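MstE (Scytonema sp. PCC 10023, PDB 6SBF) is a monodomain class II (type II) terpene cyclase that builds complex isoprenoid scaffolds and probably takes part in merosterol biosynthesis in this cyanobacterium. Local coordinates at residues A[18-23]-A[294-299]; A[26-31]-A[70-75]; A[179-184]-A[216-221]; A[192-197]-A[224-229]. The protein carries 1 engineered substitution. One frame throughout, in Å; residues are numbered along the deposited sequence. Where two conformers were deposited one is given.

Interaction 1: A[18-23]-A[294-299]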
loop_
_atom_site.group_PDB
_atom_site.type_symbol
_atom_site.label_atom_id
_atom_site.label_comp_id
_atom_site.label_asym_id
_atom_site.label_seq_id
_atom_site.Cartn_x
_atom_site.Cartn_y
_atom_site.Cartn_z
ATOM N N TYR A 18 -15.175 -16.080 -21.341
ATOM C CA TYR A 18 -16.266 -15.621 -20.445
ATOM C C TYR A 18 -16.190 -16.356 -19.093
ATOM O O TYR A 18 -16.442 -15.746 -18.045
ATOM C CB TYR A 18 -17.662 -15.740 -21.084
ATOM C CG TYR A 18 -17.883 -14.832 -22.263
ATOM C CD1 TYR A 18 -17.587 -13.476 -22.223
ATOM C CD2 TYR A 18 -18.469 -15.337 -23.411
ATOM C CE1 TYR A 18 -17.863 -12.650 -23.300
ATOM C CE2 TYR A 18 -18.731 -14.527 -24.498
ATOM C CZ TYR A 18 -18.419 -13.184 -24.446
ATOM O OH TYR A 18 -18.671 -12.382 -25.517
ATOM N N PRO A 19 -15.868 -17.667 -19.022
ATOM C CA PRO A 19 -15.703 -18.321 -17.711
ATOM C C PRO A 19 -14.684 -17.603 -16.825
ATOM O O PRO A 19 -14.868 -17.553 -15.611
ATOM C CB PRO A 19 -15.328 -19.771 -18.055
ATOM C CG PRO A 19 -15.975 -19.997 -19.402
ATOM C CD PRO A 19 -15.889 -18.646 -20.111
ATOM N N LYS A 20 -13.581 -17.135 -17.413
ATOM C CA LYS A 20 -12.558 -16.448 -16.618
ATOM C C LYS A 20 -13.073 -15.080 -16.145
ATOM O O LYS A 20 -12.882 -14.709 -14.980
ATOM C CB LYS A 20 -11.205 -16.465 -17.367
ATOM C CG LYS A 20 -10.051 -16.069 -16.468
ATOM C CD LYS A 20 -8.715 -16.235 -17.166
ATOM C CE LYS A 20 -7.546 -15.754 -16.324
ATOM N NZ LYS A 20 -6.225 -15.936 -16.926
ATOM N N LEU A 21 -13.853 -14.369 -16.968
ATOM C CA LEU A 21 -14.439 -13.092 -16.518
ATOM C C LEU A 21 -15.438 -13.331 -15.392
ATOM O O LEU A 21 -15.420 -12.591 -14.409
ATOM C CB LEU A 21 -15.094 -12.377 -17.684
ATOM C CG LEU A 21 -15.558 -10.958 -17.372
ATOM C CD1 LEU A 21 -14.422 -10.034 -16.955
ATOM C CD2 LEU A 21 -16.292 -10.393 -18.567
ATOM N N ASN A 22 -16.286 -14.346 -15.540
ATOM C CA ASN A 22 -17.264 -14.746 -14.514
ATOM C C ASN A 22 -16.547 -15.162 -13.216
ATOM O O ASN A 22 -17.014 -14.820 -12.112
ATOM C CB ASN A 22 -18.084 -15.895 -15.090
ATOM C CG ASN A 22 -19.453 -16.047 -14.490
ATOM O OD1 ASN A 22 -19.680 -15.922 -13.283
ATOM N ND2 ASN A 22 -20.345 -16.379 -15.372
ATOM N N GLN A 23 -15.443 -15.917 -13.352
ATOM C CA GLN A 23 -14.710 -16.283 -12.105
ATOM C C GLN A 23 -14.101 -15.038 -11.471
ATOM O O GLN A 23 -14.071 -14.941 -10.226
ATOM C CB GLN A 23 -13.698 -17.386 -12.348
ATOM C CG GLN A 23 -13.032 -17.788 -11.064
ATOM C CD GLN A 23 -13.955 -18.343 -10.045
ATOM O OE1 GLN A 23 -15.018 -18.863 -10.404
ATOM N NE2 GLN A 23 -13.556 -18.177 -8.780
ATOM N N TRP A 294 -3.342 -17.205 -11.347
ATOM C CA TRP A 294 -2.727 -17.707 -10.110
ATOM C C TRP A 294 -3.456 -17.115 -8.895
ATOM O O TRP A 294 -3.777 -17.844 -7.946
ATOM C CB TRP A 294 -1.245 -17.358 -10.105
ATOM C CG TRP A 294 -0.557 -17.911 -8.893
ATOM C CD1 TRP A 294 -0.081 -19.178 -8.737
ATOM C CD2 TRP A 294 -0.235 -17.171 -7.710
ATOM N NE1 TRP A 294 0.501 -19.269 -7.492
ATOM C CE2 TRP A 294 0.459 -18.056 -6.855
ATOM C CE3 TRP A 294 -0.417 -15.852 -7.289
ATOM C CZ2 TRP A 294 0.915 -17.661 -5.605
ATOM C CZ3 TRP A 294 0.045 -15.443 -6.059
ATOM C CH2 TRP A 294 0.719 -16.339 -5.229
ATOM N N LEU A 295 -3.768 -15.814 -8.963
ATOM C CA LEU A 295 -4.486 -15.214 -7.810
ATOM C C LEU A 295 -5.885 -15.869 -7.672
ATOM O O LEU A 295 -6.306 -16.141 -6.534
ATOM C CB LEU A 295 -4.590 -13.693 -8.007
ATOM C CG LEU A 295 -3.281 -12.954 -7.837
ATOM C CD1 LEU A 295 -3.389 -11.506 -8.343
ATOM C CD2 LEU A 295 -2.834 -12.943 -6.395
ATOM N N LEU A 296 -6.570 -16.142 -8.782
ATOM C CA LEU A 296 -7.868 -16.817 -8.670
ATOM C C LEU A 296 -7.701 -18.178 -7.965
ATOM O O LEU A 296 -8.518 -18.530 -7.110
ATOM C CB LEU A 296 -8.551 -17.007 -10.025
ATOM C CG LEU A 296 -8.950 -15.725 -10.722
ATOM C CD1 LEU A 296 -9.476 -16.014 -12.129
ATOM C CD2 LEU A 296 -9.974 -14.988 -9.920
ATOM N N GLU A 297 -6.664 -18.927 -8.337
ATOM C CA GLU A 297 -6.444 -20.278 -7.746
ATOM C C GLU A 297 -6.085 -20.208 -6.261
ATOM O O GLU A 297 -6.480 -21.146 -5.540
ATOM C CB GLU A 297 -5.396 -21.087 -8.549
ATOM C CG GLU A 297 -5.127 -22.499 -8.007
ATOM C CD GLU A 297 -4.491 -23.423 -9.031
ATOM O OE1 GLU A 297 -4.505 -24.656 -8.792
ATOM O OE2 GLU A 297 -3.974 -22.906 -10.060
ATOM N N GLN A 298 -5.421 -19.139 -5.835
ATOM C CA GLN A 298 -4.917 -18.985 -4.447
ATOM C C GLN A 298 -5.998 -18.547 -3.485
ATOM O O GLN A 298 -5.768 -18.589 -2.297
ATOM C CB GLN A 298 -3.719 -18.042 -4.390
ATOM C CG GLN A 298 -2.509 -18.550 -5.177
ATOM C CD GLN A 298 -1.978 -19.860 -4.624
ATOM O OE1 GLN A 298 -1.733 -19.960 -3.457
ATOM N NE2 GLN A 298 -1.833 -20.872 -5.458
ATOM N N GLN A 299 -7.136 -18.044 -3.979
ATOM C CA GLN A 299 -8.145 -17.496 -3.040
ATOM C C GLN A 299 -8.612 -18.612 -2.103
ATOM O O GLN A 299 -8.847 -19.739 -2.550
ATOM C CB GLN A 299 -9.306 -16.935 -3.851
ATOM C CG GLN A 299 -10.257 -16.089 -2.998
ATOM C CD GLN A 299 -11.299 -15.377 -3.859
ATOM O OE1 GLN A 299 -11.506 -15.765 -5.016
ATOM N NE2 GLN A 299 -11.879 -14.315 -3.303
HETATM O O HOH W 1 -11.130 -17.572 -7.011
#

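Interaction 2: A[26-31]-A[70-75]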
loop_
_atom_site.group_PDB
_atom_site.type_symbol
_atom_site.label_atom_id
_atom_site.label_comp_id
_atom_site.label_asym_id
_atom_site.label_seq_id
_atom_site.Cartn_x
_atom_site.Cartn_y
_atom_site.Cartn_z
ATOM N N ASN A 26 -16.889 -13.592 -9.497
ATOM C CA ASN A 26 -17.196 -14.421 -8.303
ATOM C C ASN A 26 -16.117 -14.217 -7.225
ATOM O O ASN A 26 -16.441 -14.107 -6.020
ATOM C CB ASN A 26 -17.414 -15.873 -8.692
ATOM C CG ASN A 26 -18.712 -16.075 -9.480
ATOM O OD1 ASN A 26 -19.527 -15.140 -9.549
ATOM N ND2 ASN A 26 -18.826 -17.213 -10.152
ATOM N N SER A 27 -14.870 -14.192 -7.662
ATOM C CA SER A 27 -13.702 -14.014 -6.767
ATOM C C SER A 27 -13.751 -12.659 -6.112
ATOM O O SER A 27 -13.654 -12.522 -4.868
ATOM C CB SER A 27 -12.422 -14.130 -7.585
ATOM O OG SER A 27 -11.280 -13.699 -6.834
ATOM N N ILE A 28 -13.975 -11.621 -6.917
ATOM C CA ILE A 28 -14.079 -10.241 -6.385
ATOM C C ILE A 28 -15.226 -10.180 -5.357
ATOM O O ILE A 28 -15.078 -9.571 -4.312
ATOM C CB ILE A 28 -14.187 -9.243 -7.534
ATOM C CG1 ILE A 28 -12.868 -9.141 -8.301
ATOM C CG2 ILE A 28 -14.714 -7.891 -7.029
ATOM C CD1 ILE A 28 -13.013 -8.595 -9.695
ATOM N N ASN A 29 -16.382 -10.710 -5.732
ATOM C CA ASN A 29 -17.529 -10.622 -4.830
ATOM C C ASN A 29 -17.319 -11.343 -3.512
ATOM O O ASN A 29 -17.710 -10.843 -2.452
ATOM C CB ASN A 29 -18.820 -11.099 -5.510
ATOM C CG ASN A 29 -19.201 -10.187 -6.677
ATOM O OD1 ASN A 29 -18.893 -9.000 -6.640
ATOM N ND2 ASN A 29 -19.914 -10.746 -7.638
ATOM N N ALA A 30 -16.660 -12.491 -3.573
ATOM C CA ALA A 30 -16.373 -13.250 -2.332
ATOM C C ALA A 30 -15.405 -12.447 -1.455
ATOM O O ALA A 30 -15.564 -12.429 -0.220
ATOM C CB ALA A 30 -15.820 -14.625 -2.651
ATOM N N ALA A 31 -14.450 -11.759 -2.061
ATOM C CA ALA A 31 -13.484 -10.950 -1.301
ATOM C C ALA A 31 -14.157 -9.734 -0.695
ATOM O O ALA A 31 -13.850 -9.357 0.451
ATOM C CB ALA A 31 -12.345 -10.594 -2.181
ATOM N N ALA A 70 -12.336 1.571 -3.541
ATOM C CA ALA A 70 -12.940 2.699 -4.274
ATOM C C ALA A 70 -13.079 2.399 -5.765
ATOM O O ALA A 70 -13.835 3.099 -6.429
ATOM C CB ALA A 70 -12.127 3.959 -4.055
ATOM N N THR A 71 -12.395 1.383 -6.303
ATOM C CA THR A 71 -12.511 0.966 -7.726
ATOM C C THR A 71 -13.824 0.203 -7.972
ATOM O O THR A 71 -14.232 0.030 -9.133
ATOM C CB THR A 71 -11.320 0.117 -8.181
ATOM O OG1 THR A 71 -10.074 0.734 -7.851
ATOM C CG2 THR A 71 -11.351 -0.042 -9.677
ATOM N N LEU A 72 -14.481 -0.277 -6.929
ATOM C CA LEU A 72 -15.719 -1.024 -7.187
ATOM C C LEU A 72 -16.917 -0.108 -7.466
ATOM O O LEU A 72 -17.069 0.941 -6.853
ATOM C CB LEU A 72 -16.073 -1.875 -5.991
ATOM C CG LEU A 72 -15.216 -3.097 -5.920
ATOM C CD1 LEU A 72 -14.983 -3.528 -4.540
ATOM C CD2 LEU A 72 -15.583 -4.217 -6.837
ATOM N N PRO A 73 -17.763 -0.522 -8.438
ATOM C CA PRO A 73 -18.966 0.230 -8.794
ATOM C C PRO A 73 -20.207 -0.335 -8.124
ATOM O O PRO A 73 -21.178 -0.628 -8.851
ATOM C CB PRO A 73 -19.049 -0.071 -10.295
ATOM C CG PRO A 73 -18.690 -1.541 -10.352
ATOM C CD PRO A 73 -17.554 -1.672 -9.343
ATOM N N TYR A 74 -20.097 -0.646 -6.830
ATOM C CA TYR A 74 -21.243 -1.103 -6.046
ATOM C C TYR A 74 -21.668 -0.077 -5.007
ATOM O O TYR A 74 -20.872 0.459 -4.253
ATOM C CB TYR A 74 -20.865 -2.356 -5.280
ATOM C CG TYR A 74 -20.520 -3.546 -6.119
ATOM C CD1 TYR A 74 -21.049 -3.797 -7.365
ATOM C CD2 TYR A 74 -19.678 -4.527 -5.612
ATOM C CE1 TYR A 74 -20.799 -4.972 -8.036
ATOM C CE2 TYR A 74 -19.407 -5.695 -6.289
ATOM C CZ TYR A 74 -19.984 -5.938 -7.496
ATOM O OH TYR A 74 -19.828 -7.075 -8.223
ATOM N N ALA A 75 -22.989 0.179 -4.999
ATOM C CA ALA A 75 -23.521 1.163 -4.062
ATOM C C ALA A 75 -23.210 0.781 -2.613
ATOM O O ALA A 75 -22.907 1.689 -1.814
ATOM C CB ALA A 75 -25.018 1.312 -4.274
#

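Interaction 3: A[179-184]-A[216-221]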
loop_
_atom_site.group_PDB
_atom_site.type_symbol
_atom_site.label_atom_id
_atom_site.label_comp_id
_atom_site.label_asym_id
_atom_site.label_seq_id
_atom_site.Cartn_x
_atom_site.Cartn_y
_atom_site.Cartn_z
ATOM N N VAL A 179 6.384 5.983 1.039
ATOM C CA VAL A 179 5.433 7.013 1.476
ATOM C C VAL A 179 5.368 8.097 0.422
ATOM O O VAL A 179 4.248 8.569 0.081
ATOM C CB VAL A 179 5.815 7.571 2.835
ATOM C CG1 VAL A 179 4.803 8.635 3.287
ATOM C CG2 VAL A 179 5.912 6.446 3.837
ATOM N N SER A 180 6.469 8.509 -0.170
ATOM C CA SER A 180 6.485 9.526 -1.225
ATOM C C SER A 180 5.664 9.039 -2.428
ATOM O O SER A 180 4.873 9.820 -3.002
ATOM C CB SER A 180 7.924 9.830 -1.622
ATOM O OG SER A 180 8.659 10.397 -0.556
ATOM N N ALA A 181 5.788 7.787 -2.822
ATOM C CA ALA A 181 5.067 7.219 -3.953
ATOM C C ALA A 181 3.563 7.296 -3.670
ATOM O O ALA A 181 2.756 7.649 -4.556
ATOM C CB ALA A 181 5.520 5.805 -4.234
ATOM N N ALA A 182 3.153 6.897 -2.490
ATOM C CA ALA A 182 1.735 6.881 -2.129
ATOM C C ALA A 182 1.199 8.325 -2.058
ATOM O O ALA A 182 0.089 8.582 -2.557
ATOM C CB ALA A 182 1.533 6.153 -0.823
ATOM N N VAL A 183 1.902 9.253 -1.459
ATOM C CA VAL A 183 1.456 10.655 -1.338
ATOM C C VAL A 183 1.373 11.254 -2.736
ATOM O O VAL A 183 0.486 12.092 -2.982
ATOM C CB VAL A 183 2.321 11.447 -0.350
ATOM C CG1 VAL A 183 2.024 12.928 -0.366
ATOM C CG2 VAL A 183 2.120 10.929 1.068
ATOM N N ALA A 184 2.225 10.850 -3.638
ATOM C CA ALA A 184 2.184 11.361 -5.036
ATOM C C ALA A 184 0.928 10.878 -5.773
ATOM O O ALA A 184 0.708 11.388 -6.881
ATOM C CB ALA A 184 3.429 10.940 -5.765
ATOM N N GLU A 216 7.649 -4.332 -5.126
ATOM C CA GLU A 216 6.510 -4.158 -6.065
ATOM C C GLU A 216 5.555 -3.061 -5.578
ATOM O O GLU A 216 4.990 -2.400 -6.414
ATOM C CB GLU A 216 5.806 -5.498 -6.246
ATOM C CG GLU A 216 6.682 -6.605 -6.854
ATOM C CD GLU A 216 7.716 -7.221 -5.947
ATOM O OE1 GLU A 216 8.661 -7.885 -6.496
ATOM O OE2 GLU A 216 7.577 -7.093 -4.696
ATOM N N TYR A 217 5.371 -2.940 -4.279
ATOM C CA TYR A 217 4.507 -1.896 -3.714
ATOM C C TYR A 217 4.998 -0.521 -4.123
ATOM O O TYR A 217 4.241 0.273 -4.749
ATOM C CB TYR A 217 4.474 -2.068 -2.196
ATOM C CG TYR A 217 3.763 -0.988 -1.429
ATOM C CD1 TYR A 217 4.374 0.158 -1.026
ATOM C CD2 TYR A 217 2.457 -1.153 -1.021
ATOM C CE1 TYR A 217 3.747 1.135 -0.266
ATOM C CE2 TYR A 217 1.797 -0.187 -0.268
ATOM C CZ TYR A 217 2.427 0.966 0.116
ATOM O OH TYR A 217 1.778 1.910 0.871
ATOM N N THR A 218 6.235 -0.188 -3.844
ATOM C CA THR A 218 6.775 1.152 -4.116
ATOM C C THR A 218 6.867 1.331 -5.620
ATOM O O THR A 218 6.642 2.455 -6.118
ATOM C CB THR A 218 8.092 1.401 -3.382
ATOM O OG1 THR A 218 7.883 1.221 -1.984
ATOM C CG2 THR A 218 8.640 2.780 -3.599
ATOM N N THR A 219 7.286 0.302 -6.340
ATOM C CA THR A 219 7.503 0.424 -7.789
ATOM C C THR A 219 6.155 0.712 -8.471
ATOM O O THR A 219 6.073 1.601 -9.334
ATOM C CB THR A 219 8.181 -0.826 -8.337
ATOM O OG1 THR A 219 9.457 -0.977 -7.679
ATOM C CG2 THR A 219 8.393 -0.728 -9.842
ATOM N N ALA A 220 5.122 -0.053 -8.153
ATOM C CA ALA A 220 3.790 0.164 -8.788
ATOM C C ALA A 220 3.302 1.570 -8.442
ATOM O O ALA A 220 2.842 2.287 -9.329
ATOM C CB ALA A 220 2.814 -0.859 -8.278
ATOM N N LEU A 221 3.347 1.966 -7.169
ATOM C CA LEU A 221 2.812 3.277 -6.790
ATOM C C LEU A 221 3.579 4.387 -7.483
ATOM O O LEU A 221 3.002 5.391 -7.892
ATOM C CB LEU A 221 2.842 3.429 -5.281
ATOM C CG LEU A 221 1.776 2.651 -4.516
ATOM C CD1 LEU A 221 2.067 2.649 -3.063
ATOM C CD2 LEU A 221 0.371 3.178 -4.812
HETATM O O HOH W 2 0.972 6.705 -6.556
#

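Interaction 4: A[192-197]-A[224-229]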
loop_
_atom_site.group_PDB
_atom_site.type_symbol
_atom_site.label_atom_id
_atom_site.label_comp_id
_atom_site.label_asym_id
_atom_site.label_seq_id
_atom_site.Cartn_x
_atom_site.Cartn_y
_atom_site.Cartn_z
ATOM N N ARG A 192 5.277 18.193 -6.854
ATOM C CA ARG A 192 6.304 18.536 -5.858
ATOM C C ARG A 192 7.191 17.302 -5.603
ATOM O O ARG A 192 8.399 17.497 -5.378
ATOM C CB ARG A 192 5.662 18.983 -4.539
ATOM C CG ARG A 192 6.644 19.387 -3.443
ATOM C CD ARG A 192 7.675 20.488 -3.706
ATOM N NE ARG A 192 7.122 21.798 -4.068
ATOM C CZ ARG A 192 7.013 22.867 -3.253
ATOM N NH1 ARG A 192 6.475 23.995 -3.694
ATOM N NH2 ARG A 192 7.429 22.796 -1.997
ATOM N N LEU A 193 6.661 16.079 -5.642
ATOM C CA LEU A 193 7.437 14.844 -5.356
ATOM C C LEU A 193 8.105 14.259 -6.614
ATOM O O LEU A 193 8.876 13.324 -6.514
ATOM C CB LEU A 193 6.508 13.841 -4.710
ATOM C CG LEU A 193 6.049 14.249 -3.319
ATOM C CD1 LEU A 193 4.938 13.324 -2.874
ATOM C CD2 LEU A 193 7.179 14.147 -2.310
ATOM N N HIS A 194 7.802 14.780 -7.804
ATOM C CA HIS A 194 8.227 14.175 -9.077
ATOM C C HIS A 194 9.765 13.940 -9.141
ATOM O O HIS A 194 10.189 12.863 -9.542
ATOM C CB HIS A 194 7.731 15.070 -10.232
ATOM C CG HIS A 194 8.315 14.695 -11.547
ATOM N ND1 HIS A 194 9.551 15.166 -11.951
ATOM C CD2 HIS A 194 7.871 13.834 -12.510
ATOM C CE1 HIS A 194 9.825 14.666 -13.145
ATOM N NE2 HIS A 194 8.811 13.811 -13.505
ATOM N N ASP A 195 10.546 14.963 -8.902
ATOM C CA ASP A 195 11.999 14.869 -9.125
ATOM C C ASP A 195 12.559 13.823 -8.170
ATOM O O ASP A 195 13.445 13.049 -8.570
ATOM C CB ASP A 195 12.653 16.229 -9.025
ATOM C CG ASP A 195 12.339 17.178 -10.171
ATOM O OD1 ASP A 195 11.583 16.808 -11.089
ATOM O OD2 ASP A 195 12.877 18.274 -10.119
ATOM N N TYR A 196 12.126 13.825 -6.912
ATOM C CA TYR A 196 12.586 12.823 -5.916
ATOM C C TYR A 196 12.248 11.427 -6.423
ATOM O O TYR A 196 13.101 10.500 -6.393
ATOM C CB TYR A 196 11.925 13.088 -4.566
ATOM C CG TYR A 196 12.188 12.004 -3.567
ATOM C CD1 TYR A 196 13.328 11.999 -2.780
ATOM C CD2 TYR A 196 11.300 10.956 -3.446
ATOM C CE1 TYR A 196 13.567 10.978 -1.876
ATOM C CE2 TYR A 196 11.549 9.942 -2.542
ATOM C CZ TYR A 196 12.703 9.925 -1.776
ATOM O OH TYR A 196 12.910 8.892 -0.894
ATOM N N LEU A 197 11.037 11.227 -6.911
ATOM C CA LEU A 197 10.665 9.902 -7.445
ATOM C C LEU A 197 11.543 9.566 -8.664
ATOM O O LEU A 197 11.995 8.396 -8.790
ATOM C CB LEU A 197 9.200 9.837 -7.776
ATOM C CG LEU A 197 8.285 9.948 -6.534
ATOM C CD1 LEU A 197 6.849 9.991 -6.929
ATOM C CD2 LEU A 197 8.499 8.784 -5.578
ATOM N N GLU A 224 2.730 4.489 -11.188
ATOM C CA GLU A 224 1.354 5.011 -11.346
ATOM C C GLU A 224 1.356 6.529 -11.180
ATOM O O GLU A 224 0.629 7.242 -11.934
ATOM C CB GLU A 224 0.445 4.386 -10.292
ATOM C CG GLU A 224 0.014 2.969 -10.582
ATOM C CD GLU A 224 -0.747 2.283 -9.452
ATOM O OE1 GLU A 224 -0.850 2.877 -8.322
ATOM O OE2 GLU A 224 -1.223 1.151 -9.696
ATOM N N ALA A 225 2.122 7.112 -10.253
ATOM C CA ALA A 225 2.141 8.587 -10.053
ATOM C C ALA A 225 2.754 9.225 -11.283
ATOM O O ALA A 225 2.277 10.270 -11.764
ATOM C CB ALA A 225 2.902 8.963 -8.818
ATOM N N LEU A 226 3.833 8.657 -11.800
ATOM C CA LEU A 226 4.446 9.197 -13.029
ATOM C C LEU A 226 3.441 9.121 -14.183
ATOM O O LEU A 226 3.358 10.068 -14.990
ATOM C CB LEU A 226 5.753 8.445 -13.337
ATOM C CG LEU A 226 6.884 8.625 -12.316
ATOM C CD1 LEU A 226 8.053 7.740 -12.726
ATOM C CD2 LEU A 226 7.287 10.092 -12.130
ATOM N N ALA A 227 2.747 8.010 -14.325
ATOM C CA ALA A 227 1.766 7.855 -15.404
ATOM C C ALA A 227 0.642 8.894 -15.254
ATOM O O ALA A 227 0.240 9.506 -16.239
ATOM C CB ALA A 227 1.166 6.482 -15.425
ATOM N N ALA A 228 0.176 9.144 -14.040
ATOM C CA ALA A 228 -0.959 10.053 -13.827
ATOM C C ALA A 228 -0.524 11.488 -14.126
ATOM O O ALA A 228 -1.369 12.322 -14.499
ATOM C CB ALA A 228 -1.440 9.926 -12.395
ATOM N N GLY A 229 0.761 11.830 -14.001
ATOM C CA GLY A 229 1.200 13.202 -14.288
ATOM C C GLY A 229 1.258 13.495 -15.784
ATOM O O GLY A 229 1.267 14.687 -16.140
#

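Interaction 1: A[18-23]-A[294-299]
Leu296 reaches out from the last full turn of helix 282-298 and lays its two methyl groups against the start of helix 18-37. Its CD1 meets Gln23 CG at 4.1 Å, and its CD2 lies the same 4.1 Å from the backbone oxygen Gln23 O. The two side chains run past one another in opposite directions, so they touch along their flanks. Leu296 CD1 also comes within 4.4 Å of Lys20 CG, roughly at right angles to the direction of Gln23; this is the aliphatic root of a fully extended chain whose ammonium group is hydrogen-bonded to Ala289 O. Leu24, the next residue, and Ser27, a turn further on, also touch Leu296, and this mostly aliphatic patch is the closer part of a rather open surface contact.

The outer side is looser and wet. A first torsion of -177° sets Gln23 CG against the leucine, and the bend at chi2 (62°) turns the amide toward water and a glycerol, probably from the crystallisation liquor. No direct hydrogen bond joins the segments; instead one water accepts from Gln23 NE2 at 3.1 Å and donates to Leu296 O at 2.8 Å and to Gln299 OE1 at 2.7 Å. Long amphipathic residues suit such a border: methylene groups of Lys20 and Gln23 shield the leucine while the glutamine amide stays hydrated, so a small hydrophobic patch adjoins a water-bridged polar border.

Interaction 2: A[26-31]-A[70-75]
The loop between helices 59-69 and 75-90 of this helical barrel protein leans on the middle of helix 18-37, and Tyr74, the residue at the N-cap position of helix 75-90, makes the polar link. Its hydroxyl donates to Asn29: Tyr74 OH lies 2.7 Å from Asn29 OD1. The bond meets the amide oxygen in the carbonyl plane, on a lone pair, at a C=O...O angle of 126°. The oxygen in turn sits at the edge of the phenol ring, near its plane, with Asn29 OD1 3.4 Å from Tyr74 CE2. The side chains cross at about a right angle, with amide and ring planes 39° apart. Asn29 holds its CG opposite the carbonyl carbon (chi1 -65°), a torsion that swings the amide round toward the tyrosine although its CB does not point there. With an alanine here, the Tyr74 hydroxyl would probably lose its acceptor, leaving the ring less firmly held against helix 18-37.

Beside this bond, on the buried side, Ile28 CG2 packs on Leu72 CD2 at 3.8 Å, the branched chains sliding past each other in opposite directions. Ile28 also touches Val357 of helix 350-363, which makes an aliphatic residue apt at this place. Asparagine and tyrosine suit the less buried border because each pairs a packing surface with a polar end. The contact thus anchors on helix 18-37 a loop that joins two consecutive helices of the alpha6-alpha6 barrel.

Interaction 3: A[179-184]-A[216-221]
The segments 179-183 and 216-221, of helices 177-183 and 215-229, run broadly in the same direction, their axes inclined by 36° and 8.6 Å apart at closest approach. They form a buried helix pair of the alpha6-alpha6 barrel, in the region related to the squalene-hopene cyclase C-terminal domain. Their backbones come nearest at Ala181 and Leu221, where the CA atoms are only 5.4 Å apart. The methyl of Ala181 points toward the other helix: Ala181 CB lies 3.7 Å from Leu221 CB and 4.0 Å from Thr218 O, a backbone oxygen, so the small residue suits the close approach.

Beyond this point the leucine extends along the interface. Its CG stands opposite the carbonyl carbon (chi1 -75°), which carries Leu221 CD1 alongside Ala182, at 4.2 Å from Ala182 CB. The same methyl lies over one face of the Tyr217 ring, offset toward the rim and 3.5 Å above its plane, so that it touches both the alanine and the ring. Trp114 of helix 109-121 touches both Ala182 and Tyr217, and Trp270 meets Tyr217 edge-to-face and also touches Leu221.

On the polar side a single water spans the helices, donating to Ala181 O and to Leu221 O, each at 2.8 Å. The chemistry is thus that of a close alanine-leucine contact, an otherwise apolar seam supplemented by one water that bridges the two main-chain carbonyls as an additional partner.

Interaction 4: A[192-197]-A[224-229]
Helices 187-200 and 215-229 are separated here by 7.4 Å between their nearest CA atoms, those of His194 and Leu226, so longer side chains must bridge the interval. The first helix is irregular in this part, for the backbone N atoms of Arg192, Asp195 and Tyr196 lack bonds to the turn before.

Leu226 sends its methyl CD2 to the imidazole of His194, 3.8 Å from His194 CD2. It comes at the ring obliquely, and the side chains cross at about a right angle. The histidine CG stands opposite its own backbone N (chi1 169°), a torsion that carries the ring toward Leu226. Both ring nitrogens then have partners. His194 ND1 donates to Asp195 OD1 at 2.8 Å with an N-H...O angle of 157°, the carboxylate oxygen lying in the ring plane and using its anti lone pair, while NE2 bonds to Asp234 OD1. Gripped by two carboxylates, the ring cannot easily turn, and the neighbouring negative charge would probably favour its protonated form. A leucine in its place would probably leave Asp195 and Asp234 without this shared imidazole partner and take away the ring carbon that Leu226 CD2 touches.

Deeper in, Leu197 CD1 reaches Ala225 CB at a loose 4.5 Å, and Ala184 touches both residues. Leu226 also meets Ile238 of helix 235-248. The contact joins helices 187-200 and 215-229 of the alpha6-alpha6 barrel, with a His-carboxylate hydrogen bond at its more exposed end.

Interactions 1 and 2 lie 14 Å apart, centre to centre, and share helix 18-37; they meet where Gln299 OE1 probably hydrogen-bonds to Ser27 OG, at 2.8 Å. Interactions 3 and 4 share helix 215-229, with centres 9 Å apart, and join through Ala184, which touches both Ala225 and Leu197. The two pairs stand apart, with centres 23 to 33 Å from one another. Interaction 1 ties the start of the modelled chain to residues 294-299 and so encloses the other three along the sequence; interaction 2 closes before 3 opens, whereas the segments of 3 and 4 alternate. Long-range closure and local helix pairing thus both help build the single alpha-alpha barrel domain.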